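Local coordinates for secreted protein (Streptomyces lividans TK24, PDB 5LXZ), which probably acts as a secreted copper-radical oxidase of the galactose oxidase-like AA5 family, with copper held between a kelch beta-propeller and an early-set domain, at residues 540-545 / 553-558; 355-360 / 416-421. The protein carries 1 engineered substitution. All coordinates share one frame; numbering follows the deposited sequence.

Interaction 1. Residues 540-545 / 553-558; sequences LIRPSA and DQRSIA
Leu-540 and Ile-557 form a hydrogen-bonded antiparallel pair on neighbouring strands of the galactose oxidase-like early-set domain; the long connection between these strands carries the copper ligand His-548. Leu-540 N bonds to Ile-557 O (2.9 Å) and Ile-557 N to Leu-540 O (2.8 Å), and Arg-542 N reaches Arg-555 O at 2.9 Å. Packing is close at this end. On the face shared by Ile-541 and Ser-556, Ile-541 CG1 lies anti to its carbonyl carbon (chi1 -51°) and comes within 3.6 Å of Ser-556 OG, while CG2 rests against Arg-555 O. Without these two branches, as with an alanine here, the Ser-556 hydroxyl would probably face a gap and be freer to turn. Toward Asp-553 no direct hydrogen bond spans the two segments, and waters take over the polar bridging. The extended side chain of Arg-542 runs past Asp-553 O, yet its NE stays 4.3 Å from Asp-553 OD2, too far for a salt bridge. A water accepting from Arg-542 NE sits between them. Outside partners fix both groups: Ser-581 O receives Arg-542 NH2, and Thr-84 and Gln-85 hold the carboxylate. Another water lies 2.7 Å from Asp-553 OD1 and 2.8 Å from Ala-545 O.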
loop_
_atom_site.group_PDB
_atom_site.type_symbol
_atom_site.label_atom_id
_atom_site.label_comp_id
_atom_site.label_asym_id
_atom_site.label_seq_id
_atom_site.Cartn_x
_atom_site.Cartn_y
_atom_site.Cartn_z
ATOM N N LEU A 540 -10.277 5.073 19.446
ATOM C CA LEU A 540 -10.980 5.311 18.215
ATOM C C LEU A 540 -10.059 4.886 17.083
ATOM O O LEU A 540 -8.990 5.456 16.936
ATOM C CB LEU A 540 -11.285 6.774 18.151
ATOM C CG LEU A 540 -12.494 7.268 17.506
ATOM C CD1 LEU A 540 -13.785 6.614 18.003
ATOM C CD2 LEU A 540 -12.558 8.801 17.597
ATOM N N ILE A 541 -10.417 3.824 16.373
ATOM C CA ILE A 541 -9.516 3.220 15.385
ATOM C C ILE A 541 -10.116 3.378 14.011
ATOM O O ILE A 541 -11.239 2.916 13.742
ATOM C CB ILE A 541 -9.241 1.751 15.696
ATOM C CG1 ILE A 541 -8.791 1.630 17.149
ATOM C CG2 ILE A 541 -8.219 1.227 14.697
ATOM C CD1 ILE A 541 -8.265 0.282 17.539
ATOM N N ARG A 542 -9.369 4.016 13.132
ATOM C CA ARG A 542 -9.836 4.232 11.787
ATOM C C ARG A 542 -9.733 2.897 11.041
ATOM O O ARG A 542 -8.732 2.236 11.133
ATOM C CB ARG A 542 -9.023 5.321 11.111
ATOM C CG ARG A 542 -9.684 5.873 9.860
ATOM C CD ARG A 542 -8.967 7.116 9.344
ATOM N NE ARG A 542 -9.624 7.715 8.165
ATOM C CZ ARG A 542 -10.635 8.596 8.185
ATOM N NH1 ARG A 542 -11.175 9.073 9.321
ATOM N NH2 ARG A 542 -11.054 9.091 7.055
ATOM N N PRO A 543 -10.764 2.483 10.289
ATOM C CA PRO A 543 -10.726 1.222 9.571
ATOM C C PRO A 543 -9.625 1.204 8.545
ATOM O O PRO A 543 -9.314 2.237 7.955
ATOM C CB PRO A 543 -12.085 1.136 8.878
ATOM C CG PRO A 543 -12.716 2.399 9.097
ATOM C CD PRO A 543 -12.077 3.121 10.207
ATOM N N SER A 544 -9.052 0.040 8.327
ATOM C CA SER A 544 -7.966 -0.109 7.380
ATOM C C SER A 544 -8.481 -0.095 5.966
ATOM O O SER A 544 -9.571 -0.608 5.677
ATOM C CB SER A 544 -7.258 -1.440 7.600
ATOM O OG SER A 544 -6.328 -1.322 8.652
ATOM N N ALA A 545 -7.625 0.368 5.074
ATOM C CA ALA A 545 -7.706 0.102 3.649
ATOM C C ALA A 545 -6.295 -0.332 3.267
ATOM O O ALA A 545 -5.364 0.476 3.288
ATOM C CB ALA A 545 -8.144 1.341 2.879
ATOM N N ASP A 553 -4.642 4.549 6.163
ATOM C CA ASP A 553 -5.896 4.827 6.867
ATOM C C ASP A 553 -5.803 4.470 8.331
ATOM O O ASP A 553 -6.255 5.239 9.187
ATOM C CB ASP A 553 -7.058 4.045 6.242
ATOM C CG ASP A 553 -7.581 4.691 4.969
ATOM O OD1 ASP A 553 -6.810 4.855 3.995
ATOM O OD2 ASP A 553 -8.792 5.013 4.933
ATOM N N GLN A 554 -5.261 3.302 8.683
ATOM C CA GLN A 554 -5.381 2.882 10.062
ATOM C C GLN A 554 -4.584 3.810 10.998
ATOM O O GLN A 554 -3.500 4.229 10.694
ATOM C CB GLN A 554 -5.061 1.392 10.317
ATOM C CG GLN A 554 -3.603 1.124 10.173
ATOM C CD GLN A 554 -3.183 -0.298 10.503
ATOM O OE1 GLN A 554 -3.743 -0.982 11.343
ATOM N NE2 GLN A 554 -2.136 -0.722 9.856
ATOM N N ARG A 555 -5.203 4.103 12.142
ATOM C CA ARG A 555 -4.578 4.862 13.222
ATOM C C ARG A 555 -5.490 4.647 14.405
ATOM O O ARG A 555 -6.714 4.459 14.215
ATOM C CB ARG A 555 -4.444 6.365 12.901
ATOM C CG ARG A 555 -5.708 7.040 12.369
ATOM C CD ARG A 555 -5.536 8.532 12.175
ATOM N NE ARG A 555 -4.436 8.827 11.230
ATOM C CZ ARG A 555 -3.752 9.961 11.194
ATOM N NH1 ARG A 555 -4.030 10.934 12.037
ATOM N NH2 ARG A 555 -2.770 10.129 10.305
ATOM N N SER A 556 -4.916 4.655 15.587
ATOM C CA SER A 556 -5.698 4.453 16.803
ATOM C C SER A 556 -5.481 5.630 17.721
ATOM O O SER A 556 -4.363 5.925 18.107
ATOM C CB SER A 556 -5.214 3.198 17.468
ATOM O OG SER A 556 -5.907 3.039 18.713
ATOM N N ILE A 557 -6.553 6.313 18.059
ATOM C CA ILE A 557 -6.526 7.576 18.786
ATOM C C ILE A 557 -7.033 7.327 20.194
ATOM O O ILE A 557 -8.102 6.767 20.385
ATOM C CB ILE A 557 -7.409 8.592 18.069
ATOM C CG1 ILE A 557 -6.846 8.826 16.650
ATOM C CG2 ILE A 557 -7.500 9.895 18.862
ATOM C CD1 ILE A 557 -7.899 9.235 15.672
ATOM N N ALA A 558 -6.250 7.729 21.194
ATOM C CA ALA A 558 -6.764 7.596 22.582
ATOM C C ALA A 558 -7.845 8.590 22.907
ATOM O O ALA A 558 -7.698 9.755 22.571
ATOM C CB ALA A 558 -5.603 7.804 23.541
HETATM O O HOH W 1 -8.871 8.117 5.639
HETATM O O HOH W 2 -10.586 4.194 6.741
HETATM O O HOH W 3 -4.867 3.188 3.119
#

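Interaction 2. Residues 355-360 / 416-421; sequences VLLPPA and DSVLVS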
loop_
_atom_site.group_PDB
_atom_site.type_symbol
_atom_site.label_atom_id
_atom_site.label_comp_id
_atom_site.label_asym_id
_atom_site.label_seq_id
_atom_site.Cartn_x
_atom_site.Cartn_y
_atom_site.Cartn_z
ATOM N N VAL A 355 3.464 1.746 10.068
ATOM C CA VAL A 355 2.344 1.934 10.999
ATOM C C VAL A 355 2.574 3.169 11.814
ATOM O O VAL A 355 3.687 3.371 12.331
ATOM C CB VAL A 355 2.218 0.708 11.954
ATOM C CG1 VAL A 355 1.116 0.897 12.949
ATOM C CG2 VAL A 355 1.919 -0.550 11.162
ATOM N N LEU A 356 1.510 3.959 11.965
ATOM C CA LEU A 356 1.452 5.023 12.967
ATOM C C LEU A 356 1.087 4.321 14.271
ATOM O O LEU A 356 -0.022 3.800 14.389
ATOM C CB LEU A 356 0.456 6.090 12.567
ATOM C CG LEU A 356 0.156 7.175 13.591
ATOM C CD1 LEU A 356 1.395 7.805 14.176
ATOM C CD2 LEU A 356 -0.702 8.218 12.923
ATOM N N LEU A 357 2.053 4.167 15.162
ATOM C CA LEU A 357 1.839 3.376 16.358
ATOM C C LEU A 357 0.760 3.939 17.240
ATOM O O LEU A 357 0.546 5.145 17.277
ATOM C CB LEU A 357 3.118 3.248 17.174
ATOM C CG LEU A 357 4.266 2.537 16.476
ATOM C CD1 LEU A 357 5.532 2.685 17.321
ATOM C CD2 LEU A 357 3.958 1.071 16.251
ATOM N N PRO A 358 0.071 3.050 17.975
ATOM C CA PRO A 358 -0.943 3.492 18.909
ATOM C C PRO A 358 -0.291 4.016 20.189
ATOM O O PRO A 358 0.700 3.418 20.627
ATOM C CB PRO A 358 -1.757 2.216 19.153
ATOM C CG PRO A 358 -0.854 1.102 18.907
ATOM C CD PRO A 358 0.163 1.579 17.899
ATOM N N PRO A 359 -0.765 5.107 20.811
ATOM C CA PRO A 359 -1.786 5.994 20.288
ATOM C C PRO A 359 -1.217 6.985 19.300
ATOM O O PRO A 359 -0.083 7.443 19.448
ATOM C CB PRO A 359 -2.278 6.721 21.539
ATOM C CG PRO A 359 -1.054 6.815 22.395
ATOM C CD PRO A 359 -0.257 5.558 22.133
ATOM N N ALA A 360 -2.038 7.369 18.323
ATOM C CA ALA A 360 -1.637 8.280 17.273
ATOM C C ALA A 360 -1.179 9.636 17.764
ATOM O O ALA A 360 -0.393 10.297 17.110
ATOM C CB ALA A 360 -2.753 8.450 16.271
ATOM N N ASP A 416 -3.541 -1.525 21.913
ATOM C CA ASP A 416 -2.293 -0.805 21.589
ATOM C C ASP A 416 -1.164 -1.701 21.124
ATOM O O ASP A 416 -0.065 -1.191 20.796
ATOM C CB ASP A 416 -1.800 0.138 22.667
ATOM C CG ASP A 416 -2.786 1.196 23.023
ATOM O OD1 ASP A 416 -3.598 1.607 22.175
ATOM O OD2 ASP A 416 -2.737 1.699 24.178
ATOM N N SER A 417 -1.384 -2.998 21.041
ATOM C CA SER A 417 -0.453 -3.855 20.330
ATOM C C SER A 417 -0.588 -3.707 18.816
ATOM O O SER A 417 -1.581 -3.188 18.318
ATOM C CB SER A 417 -0.594 -5.310 20.779
ATOM O OG SER A 417 -1.752 -5.931 20.326
ATOM N N VAL A 418 0.459 -4.098 18.115
ATOM C CA VAL A 418 0.461 -4.159 16.668
ATOM C C VAL A 418 0.781 -5.586 16.256
ATOM O O VAL A 418 1.821 -6.117 16.600
ATOM C CB VAL A 418 1.469 -3.193 16.041
ATOM C CG1 VAL A 418 1.391 -3.261 14.506
ATOM C CG2 VAL A 418 1.195 -1.771 16.508
ATOM N N LEU A 419 -0.087 -6.208 15.512
ATOM C CA LEU A 419 0.133 -7.535 14.966
ATOM C C LEU A 419 0.966 -7.463 13.717
ATOM O O LEU A 419 0.521 -6.835 12.741
ATOM C CB LEU A 419 -1.188 -8.242 14.689
ATOM C CG LEU A 419 -1.147 -9.637 14.097
ATOM C CD1 LEU A 419 -0.475 -10.629 15.020
ATOM C CD2 LEU A 419 -2.554 -10.088 13.702
ATOM N N VAL A 420 2.140 -8.084 13.713
ATOM C CA VAL A 420 3.064 -8.098 12.597
ATOM C C VAL A 420 3.211 -9.539 12.178
ATOM O O VAL A 420 3.656 -10.386 12.984
ATOM C CB VAL A 420 4.415 -7.488 12.999
ATOM C CG1 VAL A 420 5.392 -7.568 11.853
ATOM C CG2 VAL A 420 4.228 -6.063 13.474
ATOM N N SER A 421 2.786 -9.865 10.972
ATOM C CA SER A 421 2.642 -11.263 10.556
ATOM C C SER A 421 3.011 -11.479 9.111
ATOM O O SER A 421 2.808 -10.621 8.260
ATOM C CB SER A 421 1.181 -11.712 10.823
ATOM O OG SER A 421 0.991 -13.097 10.606
#
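Val-418 holds CG1 anti to its backbone N (chi1 -178°), which leaves CG2 beside that nitrogen and facing Leu-357 and Pro-358; Leu-357, with CG anti to its carbonyl carbon (chi1 -62°), brings CD2 to meet it. The contact joins two successive four-stranded blades of the kelch beta-propeller: strand 353-356 is an edge strand of one, and strand 418-421 the second strand of the next. No hydrogen bond links the segments, so the blades meet here by van der Waals packing. Leu-357 CD2 lies 4.0 Å from Val-418 CG2, the two side chains crossing at about a right angle. The same methyl takes the Pro-358 ring at a slant, with CD at 3.8 Å. A looser contact, Val-355 CG2 to Val-418 CG1 at 4.3 Å, extends this apolar patch along the strand.

Beyond the strand ends the proline ring settles against Asp-416, which lies in the turn leading into strand 418-421. Pro-358 CB is 3.6 Å from Asp-416 OD1. The carboxylate finds its charged partners in the early-set domain, as OD1 forms a salt bridge with Arg-539 and OD2 one with Lys-537, and the side chain is thereby fixed next to the ring. The peptide bond from Pro-358 to Pro-359 is cis and bends the chain just after the contact. On the backbone side of Asp-416 the ring buries a carbonyl oxygen that has no polar partner in the model: Pro-358 CG stands 3.1 Å from Asp-416 O.

Interaction 2 comes first along the chain and closes before interaction 1 opens. Their centres are about 10 Å apart, on the same side of the chain's centre, yet they share no sheet: interaction 2 joins neighbouring propeller blades, interaction 1 lies within the early-set domain. The two meet directly where Ser-556 O and Ala-360 N, 2.7 Å apart, probably share a hydrogen bond. Packing adds to it, with Ser-556 CB on Pro-358 CB and Arg-555 NH2 beside Leu-356 CD2. Since strand 535-541 is also tied to Asp-416 by the salt bridges of interaction 2, the strand pair whose connection carries a copper ligand is joined to both of the blades that meet there.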